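Indole-3-acetic acid-amido synthetase GH3.15 (Arabidopsis thaliana, PDB 6E1Q) joins indole-3-butyric acid, an auxin precursor, to glutamine and possibly cysteine at the expense of ATP, and also conjugates the herbicide 2,4-DB to glutamine. Local coordinates at residues 326-337 against 347-357; 385-393 against 405-415. One frame throughout, in Å; residues are numbered along the deposited sequence.

In the fold
Interaction 1 comes first along the chain. Strand 321-327 leads into a short turn rich in ATP-binding residues, and strand 332-335 runs back beside it. After nine residues without helix or strand, 347-357 returns and closes the loop on 332-335. The chain then passes through strands 356-361 and 379-381 before interaction 2 closes a hairpin between 385-393 and 405-415. The two contacts lie in series and neither nests in the other. They still touch in space: Tyr-326 OH reaches Asp-408 OD2, and Ser-347 OG meets Thr-413 OG1. Together they tie the ATP and substrate site to the central domain's strands.

Interaction 1 of 2, residues 326-337 against 347-357; sequences YGSSECFMGVNF and SYTIIPCMGYF
Val-335 and Thr-349 form an antiparallel hydrogen-bonded pair, through Val-335 N to Thr-349 O (3.0 Å) and Thr-349 N to Val-335 O (2.8 Å). Ile-351 N adds a bond to Met-333 O (2.9 Å). A classic beta bulge at Met-333 and Gly-334 sets both amides on the carbonyl of Tyr-326.

Two waters extend the polar contact. Water 1 links Phe-332 N to Met-354 O. Water 2 bridges Phe-337 N, Ser-347 O and Thr-349 OG1.

Aromatic contacts follow. Tyr-326 CB sits over one face of the Tyr-348 ring, 3.6 Å from its centroid, in a CH-pi contact. With CG anti to the backbone N (chi1 172°), the Tyr-326 ring turns off toward Asp-408, whose OD2 is hydrogen-bonded to the Tyr-326 hydroxyl. Cys-331 SG approaches the Phe-357 ring obliquely, 3.6 Å from CE1. Met-354 CE lies at the edge of the Phe-332 ring, 3.8 Å from CD2.

Phe-332 also touches the bound ligand, and Tyr-326 and Tyr-348 belong to the ATP site. The CH-pi contact puts these two tyrosines directly against each other, consistent with each limiting how the other can turn.

Interaction 2 of 2, residues 385-393 against 405-415; sequences VKIGHDYEP and RVGDVLRATGF
The side chain of Glu-392 lies roughly perpendicular to that of Arg-405 near the turn end of a beta hairpin formed by strands 390-396 and 404-416. Their carboxylate and guanidinium planes stand 74° apart. Arg-405 grips side-on, bringing NE (3.1 Å) and NH2 (3.3 Å) to the single oxygen OE1 of Glu-392. This oxygen lies near the guanidinium plane. Arg-405 NH2 meets OE1 at the oxygen's syn lone pair, whereas NE comes from above the carboxylate plane. Glu-392 CG is anti to its own amide nitrogen (chi1 173°), and the extended chain beyond it carries OE2 to a weak bond with Gly-407 N. Replacing Glu-392 with an alanine would probably leave the Arg-405 charge without this mate and the Gly-407 amide without this acceptor.

Pro-393 sets CG against Leu-410 CD1 (3.6 Å). Both side chains touch Tyr-326. Two residues before Leu-410, Asp-408, an ATP-binding residue, forms a salt bridge with Arg-427.

Tyr-391 and Leu-410 form an antiparallel hydrogen-bonded pair. Beyond them, Ala-412 CB packs on Val-385 CG1 (3.6 Å). At the exposed end Ile-387 lays CD1 over one face of the Phe-415 ring. Asp-390 OD1 and Arg-411 NH1 are 4.9 Å apart, too far for a salt bridge, and water 3 lies between them, donating to OD1.

Interaction 1 of 2, residues 326-337 against 347-357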
loop_
_atom_site.group_PDB
_atom_site.type_symbol
_atom_site.label_atom_id
_atom_site.label_comp_id
_atom_site.label_asym_id
_atom_site.label_seq_id
_atom_site.Cartn_x
_atom_site.Cartn_y
_atom_site.Cartn_z
ATOM N N TYR A 326 -8.406 4.135 2.999
ATOM C CA TYR A 326 -8.598 3.056 2.034
ATOM C C TYR A 326 -8.972 3.701 0.705
ATOM O O TYR A 326 -10.042 4.315 0.578
ATOM C CB TYR A 326 -9.662 2.051 2.482
ATOM C CG TYR A 326 -9.966 1.056 1.387
ATOM C CD1 TYR A 326 -8.964 0.234 0.877
ATOM C CD2 TYR A 326 -11.225 0.967 0.835
ATOM C CE1 TYR A 326 -9.216 -0.654 -0.150
ATOM C CE2 TYR A 326 -11.497 0.072 -0.191
ATOM C CZ TYR A 326 -10.494 -0.731 -0.682
ATOM O OH TYR A 326 -10.776 -1.603 -1.711
ATOM N N GLY A 327 -8.088 3.566 -0.277
ATOM C CA GLY A 327 -8.280 4.210 -1.565
ATOM C C GLY A 327 -7.426 3.582 -2.646
ATOM O O GLY A 327 -6.641 2.665 -2.405
ATOM N N SER A 328 -7.599 4.087 -3.862
ATOM C CA SER A 328 -6.869 3.591 -5.018
ATOM C C SER A 328 -6.806 4.731 -6.012
ATOM O O SER A 328 -7.469 5.755 -5.838
ATOM C CB SER A 328 -7.537 2.354 -5.637
ATOM O OG SER A 328 -8.818 2.700 -6.149
ATOM N N SER A 329 -5.987 4.554 -7.056
ATOM C CA SER A 329 -5.949 5.555 -8.118
ATOM C C SER A 329 -7.350 5.844 -8.622
ATOM O O SER A 329 -7.695 6.999 -8.876
ATOM C CB SER A 329 -5.054 5.089 -9.272
ATOM O OG SER A 329 -3.704 5.034 -8.852
ATOM N N GLU A 330 -8.179 4.797 -8.729
ATOM C CA GLU A 330 -9.512 4.912 -9.316
ATOM C C GLU A 330 -10.486 5.661 -8.408
ATOM O O GLU A 330 -11.397 6.347 -8.896
ATOM C CB GLU A 330 -10.053 3.511 -9.617
ATOM C CG GLU A 330 -9.270 2.730 -10.697
ATOM C CD GLU A 330 -8.250 1.752 -10.128
ATOM O OE1 GLU A 330 -7.914 0.763 -10.825
ATOM O OE2 GLU A 330 -7.786 1.978 -8.992
ATOM N N CYS A 331 -10.334 5.533 -7.095
ATOM C CA CYS A 331 -11.330 6.102 -6.192
ATOM C C CYS A 331 -10.797 6.160 -4.773
ATOM O O CYS A 331 -10.280 5.160 -4.269
ATOM C CB CYS A 331 -12.619 5.267 -6.212
ATOM S SG CYS A 331 -14.049 6.187 -5.627
ATOM N N PHE A 332 -10.932 7.304 -4.110
ATOM C CA PHE A 332 -10.757 7.332 -2.660
ATOM C C PHE A 332 -12.029 6.807 -2.013
ATOM O O PHE A 332 -13.122 7.302 -2.303
ATOM C CB PHE A 332 -10.472 8.742 -2.153
ATOM C CG PHE A 332 -10.156 8.788 -0.700
ATOM C CD1 PHE A 332 -9.038 8.138 -0.203
ATOM C CD2 PHE A 332 -10.986 9.449 0.186
ATOM C CE1 PHE A 332 -8.746 8.163 1.148
ATOM C CE2 PHE A 332 -10.691 9.478 1.541
ATOM C CZ PHE A 332 -9.572 8.837 2.017
ATOM N N MET A 333 -11.900 5.821 -1.134
ATOM C CA MET A 333 -13.094 5.055 -0.788
ATOM C C MET A 333 -13.486 5.094 0.678
ATOM O O MET A 333 -14.679 5.230 0.976
ATOM C CB MET A 333 -12.919 3.608 -1.227
ATOM C CG MET A 333 -13.189 3.449 -2.705
ATOM S SD MET A 333 -12.849 1.823 -3.346
ATOM C CE MET A 333 -11.058 1.873 -3.488
ATOM N N GLY A 334 -12.542 4.969 1.611
ATOM C CA GLY A 334 -12.930 4.848 3.004
ATOM C C GLY A 334 -11.891 5.422 3.935
ATOM O O GLY A 334 -10.734 5.621 3.556
ATOM N N VAL A 335 -12.315 5.670 5.174
ATOM C CA VAL A 335 -11.393 6.096 6.218
ATOM C C VAL A 335 -11.628 5.279 7.479
ATOM O O VAL A 335 -12.690 4.685 7.686
ATOM C CB VAL A 335 -11.504 7.604 6.539
ATOM C CG1 VAL A 335 -10.893 8.419 5.412
ATOM C CG2 VAL A 335 -12.950 8.000 6.808
ATOM N N ASN A 336 -10.621 5.283 8.340
ATOM C CA ASN A 336 -10.665 4.541 9.595
ATOM C C ASN A 336 -11.183 5.481 10.675
ATOM O O ASN A 336 -10.500 6.429 11.065
ATOM C CB ASN A 336 -9.275 3.981 9.892
ATOM C CG ASN A 336 -9.198 3.128 11.160
ATOM O OD1 ASN A 336 -8.102 2.656 11.505
ATOM N ND2 ASN A 336 -10.288 2.970 11.871
ATOM N N PHE A 337 -12.390 5.231 11.159
ATOM C CA PHE A 337 -12.887 6.085 12.221
ATOM C C PHE A 337 -12.323 5.740 13.592
ATOM O O PHE A 337 -12.668 6.418 14.565
ATOM C CB PHE A 337 -14.405 6.039 12.246
ATOM C CG PHE A 337 -15.028 7.021 11.309
ATOM C CD1 PHE A 337 -15.266 8.325 11.727
ATOM C CD2 PHE A 337 -15.367 6.657 10.018
ATOM C CE1 PHE A 337 -15.833 9.247 10.881
ATOM C CE2 PHE A 337 -15.939 7.590 9.154
ATOM C CZ PHE A 337 -16.168 8.884 9.590
ATOM N N SER A 347 -10.606 -1.313 10.285
ATOM C CA SER A 347 -11.765 -1.345 9.401
ATOM C C SER A 347 -11.989 0.036 8.799
ATOM O O SER A 347 -11.837 1.048 9.487
ATOM C CB SER A 347 -13.038 -1.785 10.137
ATOM O OG SER A 347 -13.245 -3.172 10.011
ATOM N N TYR A 348 -12.404 0.073 7.532
ATOM C CA TYR A 348 -12.576 1.325 6.797
ATOM C C TYR A 348 -14.048 1.577 6.511
ATOM O O TYR A 348 -14.737 0.723 5.941
ATOM C CB TYR A 348 -11.787 1.291 5.493
ATOM C CG TYR A 348 -10.308 1.053 5.669
ATOM C CD1 TYR A 348 -9.469 2.070 6.131
ATOM C CD2 TYR A 348 -9.735 -0.171 5.329
ATOM C CE1 TYR A 348 -8.088 1.869 6.268
ATOM C CE2 TYR A 348 -8.358 -0.395 5.466
ATOM C CZ TYR A 348 -7.539 0.630 5.935
ATOM O OH TYR A 348 -6.180 0.415 6.066
ATOM N N THR A 349 -14.523 2.749 6.906
ATOM C CA THR A 349 -15.883 3.167 6.635
ATOM C C THR A 349 -15.920 3.825 5.260
ATOM O O THR A 349 -15.148 4.745 4.998
ATOM C CB THR A 349 -16.332 4.155 7.704
ATOM O OG1 THR A 349 -16.243 3.543 9.000
ATOM C CG2 THR A 349 -17.762 4.609 7.444
ATOM N N ILE A 350 -16.812 3.354 4.387
ATOM C CA ILE A 350 -16.944 3.935 3.052
ATOM C C ILE A 350 -17.569 5.316 3.156
ATOM O O ILE A 350 -18.527 5.531 3.908
ATOM C CB ILE A 350 -17.776 3.011 2.146
ATOM C CG1 ILE A 350 -17.104 1.643 2.021
ATOM C CG2 ILE A 350 -17.962 3.619 0.779
ATOM C CD1 ILE A 350 -15.695 1.705 1.456
ATOM N N ILE A 351 -17.012 6.281 2.427
ATOM C CA ILE A 351 -17.462 7.667 2.502
ATOM C C ILE A 351 -18.381 7.936 1.305
ATOM O O ILE A 351 -17.892 7.981 0.164
ATOM C CB ILE A 351 -16.282 8.643 2.546
ATOM C CG1 ILE A 351 -15.456 8.354 3.801
ATOM C CG2 ILE A 351 -16.780 10.076 2.583
ATOM C CD1 ILE A 351 -16.277 8.493 5.127
ATOM N N PRO A 352 -19.685 8.155 1.527
ATOM C CA PRO A 352 -20.663 8.111 0.425
ATOM C C PRO A 352 -20.529 9.204 -0.620
ATOM O O PRO A 352 -21.158 9.090 -1.680
ATOM C CB PRO A 352 -22.013 8.272 1.148
ATOM C CG PRO A 352 -21.755 7.988 2.547
ATOM C CD PRO A 352 -20.334 8.288 2.840
ATOM N N CYS A 353 -19.827 10.291 -0.348
ATOM C CA CYS A 353 -19.790 11.353 -1.343
ATOM C C CYS A 353 -18.648 11.194 -2.335
ATOM O O CYS A 353 -18.566 11.975 -3.289
ATOM C CB CYS A 353 -19.693 12.721 -0.660
ATOM S SG CYS A 353 -18.221 12.871 0.305
ATOM N N MET A 354 -17.770 10.203 -2.144
ATOM C CA MET A 354 -16.573 10.071 -2.973
ATOM C C MET A 354 -16.824 9.310 -4.270
ATOM O O MET A 354 -15.927 9.241 -5.114
ATOM C CB MET A 354 -15.459 9.382 -2.183
ATOM C CG MET A 354 -15.146 10.089 -0.870
ATOM S SD MET A 354 -14.721 11.839 -1.133
ATOM C CE MET A 354 -13.170 11.635 -2.013
ATOM N N GLY A 355 -18.014 8.765 -4.450
ATOM C CA GLY A 355 -18.336 7.962 -5.612
ATOM C C GLY A 355 -19.571 7.147 -5.321
ATOM O O GLY A 355 -20.081 7.142 -4.207
ATOM N N TYR A 356 -20.075 6.486 -6.358
ATOM C CA TYR A 356 -21.186 5.550 -6.211
ATOM C C TYR A 356 -20.610 4.146 -6.112
ATOM O O TYR A 356 -19.901 3.698 -7.021
ATOM C CB TYR A 356 -22.176 5.639 -7.376
ATOM C CG TYR A 356 -23.415 4.779 -7.175
ATOM C CD1 TYR A 356 -24.424 5.174 -6.304
ATOM C CD2 TYR A 356 -23.563 3.563 -7.840
ATOM C CE1 TYR A 356 -25.549 4.395 -6.110
ATOM C CE2 TYR A 356 -24.689 2.769 -7.648
ATOM C CZ TYR A 356 -25.683 3.196 -6.783
ATOM O OH TYR A 356 -26.813 2.431 -6.576
ATOM N N PHE A 357 -20.926 3.456 -5.019
ATOM C CA PHE A 357 -20.231 2.236 -4.625
ATOM C C PHE A 357 -21.196 1.063 -4.637
ATOM O O PHE A 357 -22.177 1.055 -3.887
ATOM C CB PHE A 357 -19.615 2.386 -3.234
ATOM C CG PHE A 357 -18.629 3.513 -3.119
ATOM C CD1 PHE A 357 -17.397 3.434 -3.745
ATOM C CD2 PHE A 357 -18.921 4.635 -2.373
ATOM C CE1 PHE A 357 -16.488 4.468 -3.639
ATOM C CE2 PHE A 357 -18.020 5.652 -2.252
ATOM C CZ PHE A 357 -16.798 5.576 -2.898
HETATM O O HOH W 1 -12.749 9.455 -5.295
HETATM O O HOH W 2 -13.799 2.753 10.504
#

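Interaction 2 of 2, residues 385-393 against 405-415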
loop_
_atom_site.group_PDB
_atom_site.type_symbol
_atom_site.label_atom_id
_atom_site.label_comp_id
_atom_site.label_asym_id
_atom_site.label_seq_id
_atom_site.Cartn_x
_atom_site.Cartn_y
_atom_site.Cartn_z
ATOM N N VAL A 385 -25.247 -4.217 1.883
ATOM C CA VAL A 385 -24.211 -5.190 2.180
ATOM C C VAL A 385 -24.558 -5.996 3.452
ATOM O O VAL A 385 -25.269 -5.516 4.342
ATOM C CB VAL A 385 -22.912 -4.370 2.302
ATOM C CG1 VAL A 385 -22.356 -4.371 3.710
ATOM C CG2 VAL A 385 -21.906 -4.732 1.202
ATOM N N LYS A 386 -24.061 -7.236 3.532
ATOM C CA LYS A 386 -24.385 -8.175 4.611
ATOM C C LYS A 386 -23.182 -8.372 5.522
ATOM O O LYS A 386 -22.100 -8.733 5.047
ATOM C CB LYS A 386 -24.790 -9.546 4.060
ATOM C CG LYS A 386 -26.183 -9.667 3.519
ATOM C CD LYS A 386 -26.726 -11.052 3.850
ATOM C CE LYS A 386 -27.042 -11.843 2.600
ATOM N NZ LYS A 386 -28.494 -11.779 2.259
ATOM N N ILE A 387 -23.374 -8.191 6.833
ATOM C CA ILE A 387 -22.235 -8.288 7.743
ATOM C C ILE A 387 -21.676 -9.703 7.718
ATOM O O ILE A 387 -22.427 -10.683 7.772
ATOM C CB ILE A 387 -22.640 -7.879 9.167
ATOM C CG1 ILE A 387 -23.104 -6.418 9.202
ATOM C CG2 ILE A 387 -21.461 -8.059 10.125
ATOM C CD1 ILE A 387 -22.167 -5.482 8.458
ATOM N N GLY A 388 -20.344 -9.810 7.641
ATOM C CA GLY A 388 -19.648 -11.082 7.607
ATOM C C GLY A 388 -19.389 -11.645 6.222
ATOM O O GLY A 388 -18.627 -12.610 6.107
ATOM N N HIS A 389 -20.001 -11.078 5.177
ATOM C CA HIS A 389 -19.835 -11.521 3.799
ATOM C C HIS A 389 -18.726 -10.736 3.089
ATOM O O HIS A 389 -18.443 -9.576 3.418
ATOM C CB HIS A 389 -21.141 -11.348 3.020
ATOM C CG HIS A 389 -22.220 -12.320 3.391
ATOM N ND1 HIS A 389 -22.306 -12.910 4.634
ATOM C CD2 HIS A 389 -23.260 -12.802 2.673
ATOM C CE1 HIS A 389 -23.354 -13.714 4.666
ATOM N NE2 HIS A 389 -23.960 -13.654 3.495
ATOM N N ASP A 390 -18.123 -11.374 2.082
ATOM C CA ASP A 390 -16.975 -10.834 1.354
ATOM C C ASP A 390 -17.465 -10.175 0.080
ATOM O O ASP A 390 -18.382 -10.681 -0.568
ATOM C CB ASP A 390 -15.959 -11.930 0.995
ATOM C CG ASP A 390 -15.180 -12.452 2.214
ATOM O OD1 ASP A 390 -15.302 -11.871 3.309
ATOM O OD2 ASP A 390 -14.431 -13.441 2.076
ATOM N N TYR A 391 -16.834 -9.062 -0.295
ATOM C CA TYR A 391 -17.283 -8.309 -1.451
ATOM C C TYR A 391 -16.102 -7.696 -2.187
ATOM O O TYR A 391 -15.086 -7.348 -1.582
ATOM C CB TYR A 391 -18.229 -7.193 -1.045
ATOM C CG TYR A 391 -19.535 -7.629 -0.417
ATOM C CD1 TYR A 391 -20.651 -7.909 -1.204
ATOM C CD2 TYR A 391 -19.664 -7.710 0.963
ATOM C CE1 TYR A 391 -21.866 -8.286 -0.620
ATOM C CE2 TYR A 391 -20.866 -8.081 1.560
ATOM C CZ TYR A 391 -21.959 -8.368 0.765
ATOM O OH TYR A 391 -23.147 -8.725 1.365
ATOM N N GLU A 392 -16.273 -7.521 -3.493
ATOM C CA GLU A 392 -15.357 -6.724 -4.295
ATOM C C GLU A 392 -16.017 -5.396 -4.633
ATOM O O GLU A 392 -17.118 -5.396 -5.198
ATOM C CB GLU A 392 -14.962 -7.474 -5.575
ATOM C CG GLU A 392 -14.133 -6.606 -6.524
ATOM C CD GLU A 392 -13.718 -7.304 -7.818
ATOM O OE1 GLU A 392 -14.259 -8.383 -8.157
ATOM O OE2 GLU A 392 -12.840 -6.742 -8.502
ATOM N N PRO A 393 -15.413 -4.247 -4.334
ATOM C CA PRO A 393 -16.076 -2.977 -4.661
ATOM C C PRO A 393 -16.170 -2.765 -6.165
ATOM O O PRO A 393 -15.291 -3.163 -6.932
ATOM C CB PRO A 393 -15.181 -1.918 -4.004
ATOM C CG PRO A 393 -14.347 -2.682 -3.004
ATOM C CD PRO A 393 -14.130 -4.033 -3.650
ATOM N N ARG A 405 -14.614 -2.663 -11.529
ATOM C CA ARG A 405 -14.177 -3.598 -10.511
ATOM C C ARG A 405 -12.782 -3.224 -10.039
ATOM O O ARG A 405 -11.844 -3.136 -10.835
ATOM C CB ARG A 405 -14.215 -5.021 -11.058
ATOM C CG ARG A 405 -15.633 -5.569 -11.128
ATOM C CD ARG A 405 -15.665 -6.867 -11.914
ATOM N NE ARG A 405 -14.977 -7.924 -11.188
ATOM C CZ ARG A 405 -14.690 -9.112 -11.705
ATOM N NH1 ARG A 405 -15.043 -9.389 -12.955
ATOM N NH2 ARG A 405 -14.057 -10.019 -10.971
ATOM N N VAL A 406 -12.659 -3.021 -8.731
ATOM C CA VAL A 406 -11.447 -2.487 -8.136
ATOM C C VAL A 406 -10.414 -3.577 -7.880
ATOM O O VAL A 406 -9.213 -3.287 -7.833
ATOM C CB VAL A 406 -11.883 -1.717 -6.875
ATOM C CG1 VAL A 406 -10.811 -1.689 -5.835
ATOM C CG2 VAL A 406 -12.304 -0.307 -7.271
ATOM N N GLY A 407 -10.839 -4.832 -7.763
ATOM C CA GLY A 407 -9.902 -5.930 -7.616
ATOM C C GLY A 407 -9.476 -6.227 -6.195
ATOM O O GLY A 407 -8.580 -7.056 -6.000
ATOM N N ASP A 408 -10.050 -5.548 -5.203
ATOM C CA ASP A 408 -9.881 -5.895 -3.801
ATOM C C ASP A 408 -11.076 -6.710 -3.336
ATOM O O ASP A 408 -12.158 -6.644 -3.917
ATOM C CB ASP A 408 -9.766 -4.655 -2.915
ATOM C CG ASP A 408 -8.588 -3.781 -3.264
ATOM O OD1 ASP A 408 -7.553 -4.313 -3.714
ATOM O OD2 ASP A 408 -8.711 -2.550 -3.071
ATOM N N VAL A 409 -10.866 -7.469 -2.264
ATOM C CA VAL A 409 -11.924 -8.174 -1.553
ATOM C C VAL A 409 -11.979 -7.609 -0.140
ATOM O O VAL A 409 -10.961 -7.555 0.559
ATOM C CB VAL A 409 -11.702 -9.698 -1.538
ATOM C CG1 VAL A 409 -12.734 -10.400 -0.608
ATOM C CG2 VAL A 409 -11.767 -10.257 -2.963
ATOM N N LEU A 410 -13.148 -7.132 0.248
ATOM C CA LEU A 410 -13.396 -6.571 1.565
ATOM C C LEU A 410 -14.425 -7.427 2.294
ATOM O O LEU A 410 -15.340 -7.968 1.668
ATOM C CB LEU A 410 -13.918 -5.150 1.438
ATOM C CG LEU A 410 -13.064 -4.193 0.596
ATOM C CD1 LEU A 410 -13.737 -2.837 0.528
ATOM C CD2 LEU A 410 -11.670 -4.085 1.181
ATOM N N ARG A 411 -14.295 -7.536 3.614
ATOM C CA ARG A 411 -15.334 -8.149 4.431
ATOM C C ARG A 411 -16.076 -7.062 5.194
ATOM O O ARG A 411 -15.457 -6.266 5.904
ATOM C CB ARG A 411 -14.772 -9.190 5.409
ATOM C CG ARG A 411 -15.893 -10.073 6.077
ATOM C CD ARG A 411 -15.351 -11.176 6.991
ATOM N NE ARG A 411 -14.606 -10.619 8.120
ATOM C CZ ARG A 411 -13.276 -10.570 8.195
ATOM N NH1 ARG A 411 -12.530 -11.058 7.209
ATOM N NH2 ARG A 411 -12.688 -10.018 9.254
ATOM N N ALA A 412 -17.399 -7.038 5.042
ATOM C CA ALA A 412 -18.236 -6.106 5.791
ATOM C C ALA A 412 -18.250 -6.490 7.269
ATOM O O ALA A 412 -18.604 -7.624 7.615
ATOM C CB ALA A 412 -19.646 -6.120 5.215
ATOM N N THR A 413 -17.871 -5.561 8.155
ATOM C CA THR A 413 -17.756 -5.905 9.568
ATOM C C THR A 413 -18.736 -5.166 10.469
ATOM O O THR A 413 -18.856 -5.538 11.638
ATOM C CB THR A 413 -16.337 -5.630 10.091
ATOM O OG1 THR A 413 -15.884 -4.364 9.592
ATOM C CG2 THR A 413 -15.377 -6.715 9.597
ATOM N N GLY A 414 -19.452 -4.161 9.969
ATOM C CA GLY A 414 -20.357 -3.399 10.814
ATOM C C GLY A 414 -20.728 -2.075 10.158
ATOM O O GLY A 414 -20.525 -1.875 8.963
ATOM N N PHE A 415 -21.268 -1.182 10.980
ATOM C CA PHE A 415 -21.781 0.105 10.530
ATOM C C PHE A 415 -21.268 1.212 11.441
ATOM O O PHE A 415 -21.347 1.093 12.669
ATOM C CB PHE A 415 -23.309 0.108 10.541
ATOM C CG PHE A 415 -23.932 -0.944 9.661
ATOM C CD1 PHE A 415 -23.946 -0.791 8.282
ATOM C CD2 PHE A 415 -24.516 -2.072 10.215
ATOM C CE1 PHE A 415 -24.530 -1.746 7.467
ATOM C CE2 PHE A 415 -25.111 -3.030 9.408
ATOM C CZ PHE A 415 -25.116 -2.861 8.033
HETATM O O HOH W 3 -12.931 -12.716 5.385
#